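Local coordinates for protein toll (Drosophila melanogaster, PDB 4LXR) that serves as the cell-surface receptor for activated Spätzle, signalling in dorsal-ventral patterning of the embryo and in antifungal innate immunity, at residues P36-T41 / V48-N53. Sequence-based numbering, arbitrary orientation.
With NAG (2-acetamido-2-deoxy-beta-D-glucopyranose), chain H.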
# COMPACT_ATOMS: atom_id res chain seq x y z
N PRO A 36 10.74 -41.27 0.74
CA PRO A 36 9.96 -42.35 0.11
C PRO A 36 10.22 -42.46 -1.38
O PRO A 36 10.48 -41.46 -2.05
CB PRO A 36 8.51 -41.93 0.37
CG PRO A 36 8.57 -40.46 0.64
CD PRO A 36 9.88 -40.22 1.31
N THR A 37 10.16 -43.69 -1.88
CA THR A 37 10.34 -43.97 -3.30
C THR A 37 9.19 -43.33 -4.07
O THR A 37 9.39 -42.77 -5.16
CB THR A 37 10.36 -45.49 -3.57
OG1 THR A 37 11.33 -46.11 -2.72
CG2 THR A 37 10.74 -45.77 -4.99
N PHE A 38 8.00 -43.41 -3.48
CA PHE A 38 6.80 -42.85 -4.08
C PHE A 38 6.01 -42.04 -3.08
O PHE A 38 5.87 -42.41 -1.92
CB PHE A 38 5.91 -43.95 -4.64
CG PHE A 38 6.58 -44.75 -5.71
CD1 PHE A 38 6.68 -44.26 -7.00
CD2 PHE A 38 7.12 -45.99 -5.43
CE1 PHE A 38 7.30 -44.99 -7.99
CE2 PHE A 38 7.74 -46.73 -6.42
CZ PHE A 38 7.83 -46.23 -7.70
N ARG A 39 5.49 -40.92 -3.55
CA ARG A 39 4.57 -40.13 -2.78
C ARG A 39 3.41 -39.83 -3.70
O ARG A 39 3.57 -39.12 -4.68
CB ARG A 39 5.22 -38.83 -2.29
CG ARG A 39 4.36 -38.05 -1.33
CD ARG A 39 5.03 -36.74 -0.92
NE ARG A 39 6.42 -36.92 -0.52
CZ ARG A 39 6.82 -37.08 0.74
NH1 ARG A 39 5.93 -37.09 1.73
NH2 ARG A 39 8.11 -37.23 1.02
N LEU A 40 2.25 -40.39 -3.40
CA LEU A 40 1.09 -40.20 -4.25
C LEU A 40 0.08 -39.26 -3.63
O LEU A 40 -0.27 -39.39 -2.46
CB LEU A 40 0.41 -41.53 -4.55
CG LEU A 40 1.12 -42.52 -5.48
CD1 LEU A 40 2.02 -43.46 -4.68
CD2 LEU A 40 0.06 -43.30 -6.21
N THR A 41 -0.40 -38.31 -4.43
CA THR A 41 -1.48 -37.45 -3.99
C THR A 41 -2.71 -37.75 -4.83
O THR A 41 -2.68 -37.64 -6.06
CB THR A 41 -1.12 -35.97 -4.12
OG1 THR A 41 0.06 -35.70 -3.35
CG2 THR A 41 -2.26 -35.08 -3.64
N VAL A 48 -4.44 -37.67 -10.02
CA VAL A 48 -3.48 -38.38 -9.21
C VAL A 48 -2.10 -37.84 -9.55
O VAL A 48 -1.74 -37.75 -10.72
CB VAL A 48 -3.56 -39.92 -9.43
CG1 VAL A 48 -3.47 -40.27 -10.92
CG2 VAL A 48 -2.47 -40.63 -8.64
N GLN A 49 -1.34 -37.44 -8.53
CA GLN A 49 0.07 -37.11 -8.74
C GLN A 49 0.96 -38.23 -8.23
O GLN A 49 0.80 -38.69 -7.10
CB GLN A 49 0.47 -35.78 -8.08
CG GLN A 49 1.96 -35.48 -8.23
CD GLN A 49 2.43 -34.20 -7.53
OE1 GLN A 49 2.76 -34.22 -6.34
NE2 GLN A 49 2.48 -33.10 -8.27
N ILE A 50 1.88 -38.70 -9.06
CA ILE A 50 2.89 -39.63 -8.59
C ILE A 50 4.22 -38.90 -8.54
O ILE A 50 4.75 -38.50 -9.57
CB ILE A 50 2.99 -40.87 -9.48
CG1 ILE A 50 1.61 -41.50 -9.66
CG2 ILE A 50 3.95 -41.88 -8.87
CD1 ILE A 50 1.50 -42.36 -10.89
N MET A 51 4.73 -38.69 -7.33
CA MET A 51 6.04 -38.07 -7.14
C MET A 51 7.01 -39.19 -6.85
O MET A 51 6.81 -39.96 -5.91
CB MET A 51 6.00 -37.04 -6.01
CG MET A 51 7.37 -36.54 -5.56
SD MET A 51 8.10 -35.26 -6.60
CE MET A 51 6.84 -33.98 -6.48
N CYS A 52 8.04 -39.31 -7.68
CA CYS A 52 8.97 -40.43 -7.61
C CYS A 52 10.31 -39.99 -7.05
O CYS A 52 10.73 -38.85 -7.26
CB CYS A 52 9.21 -41.01 -9.01
SG CYS A 52 7.84 -41.92 -9.79
N ASN A 53 10.97 -40.90 -6.37
CA ASN A 53 12.38 -40.74 -6.03
C ASN A 53 13.05 -42.08 -6.27
O ASN A 53 13.14 -42.90 -5.36
CB ASN A 53 12.57 -40.30 -4.58
CG ASN A 53 13.98 -39.82 -4.29
OD1 ASN A 53 14.92 -40.18 -5.00
ND2 ASN A 53 14.13 -38.98 -3.25
C1 NAG H . 15.50 -38.85 -2.80
C2 NAG H . 15.78 -37.48 -2.18
C3 NAG H . 17.25 -37.38 -1.77
C4 NAG H . 17.68 -38.57 -0.92
C5 NAG H . 17.27 -39.88 -1.58
C6 NAG H . 17.50 -41.07 -0.67
C7 NAG H . 14.31 -35.69 -3.00
C8 NAG H . 14.13 -34.61 -4.03
N2 NAG H . 15.44 -36.40 -3.09
O3 NAG H . 17.47 -36.18 -1.04
O4 NAG H . 19.09 -38.56 -0.79
O5 NAG H . 15.87 -39.87 -1.89
O6 NAG H . 17.85 -42.23 -1.41
O7 NAG H . 13.46 -35.91 -2.14
O HOH W 1 8.89 -39.58 -3.87
O HOH W 2 12.06 -39.05 -1.62
O HOH W 3 2.49 -36.38 -4.63
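An antiparallel beta hairpin near the N-terminal end of the Toll ectodomain pairs F38-T41 with V48-C52. R39 and M51 form one hydrogen-bonded pair (R39 N to M51 O and M51 N to R39 O, both 2.9 Å), T41 and Q49 the next; beyond the strand end N53 N still reaches T37 O at 2.7 Å. On the face carrying F38, L40, I50 and C52, C52 SG lies 3.6 Å from F38 CE1; seen from the ring centroid it stands 73° off the normal, at the edge. With SG anti to the C52 carbonyl carbon (chi1 -71°) and F38 CG likewise anti to its own (chi1 -61°), sulfur and ring come side by side. The same sulfur closes the disulfide to C80. I50 spreads its branches between two neighbours: CG2 meets F38 CD1 at 4.1 Å, while CG1 lies beside L40 CD2.

Strand 24-29 runs antiparallel beside 38-43 and strand 74-78 parallel beside 47-52, so the hairpin joins the N-terminal strands to the parallel strands of the leucine-rich repeat solenoid, consistent with an N-terminal cap. Its other face carries R39, T41, Q49 and M51, with R39 and M51 packing against K15 and I13 of the spaetzle C-106 chain. Here one water ties both strands together, donating to R39 O and to Q49 OE1 (2.8 Å) and accepting from T41 OG1; Q49 NE2, at the other corner of that amide, bonds to Q76. N53 carries an N-linked GlcNAc on ND2, and a second water accepts from N53 ND2 at 2.6 Å while donating to P36 O.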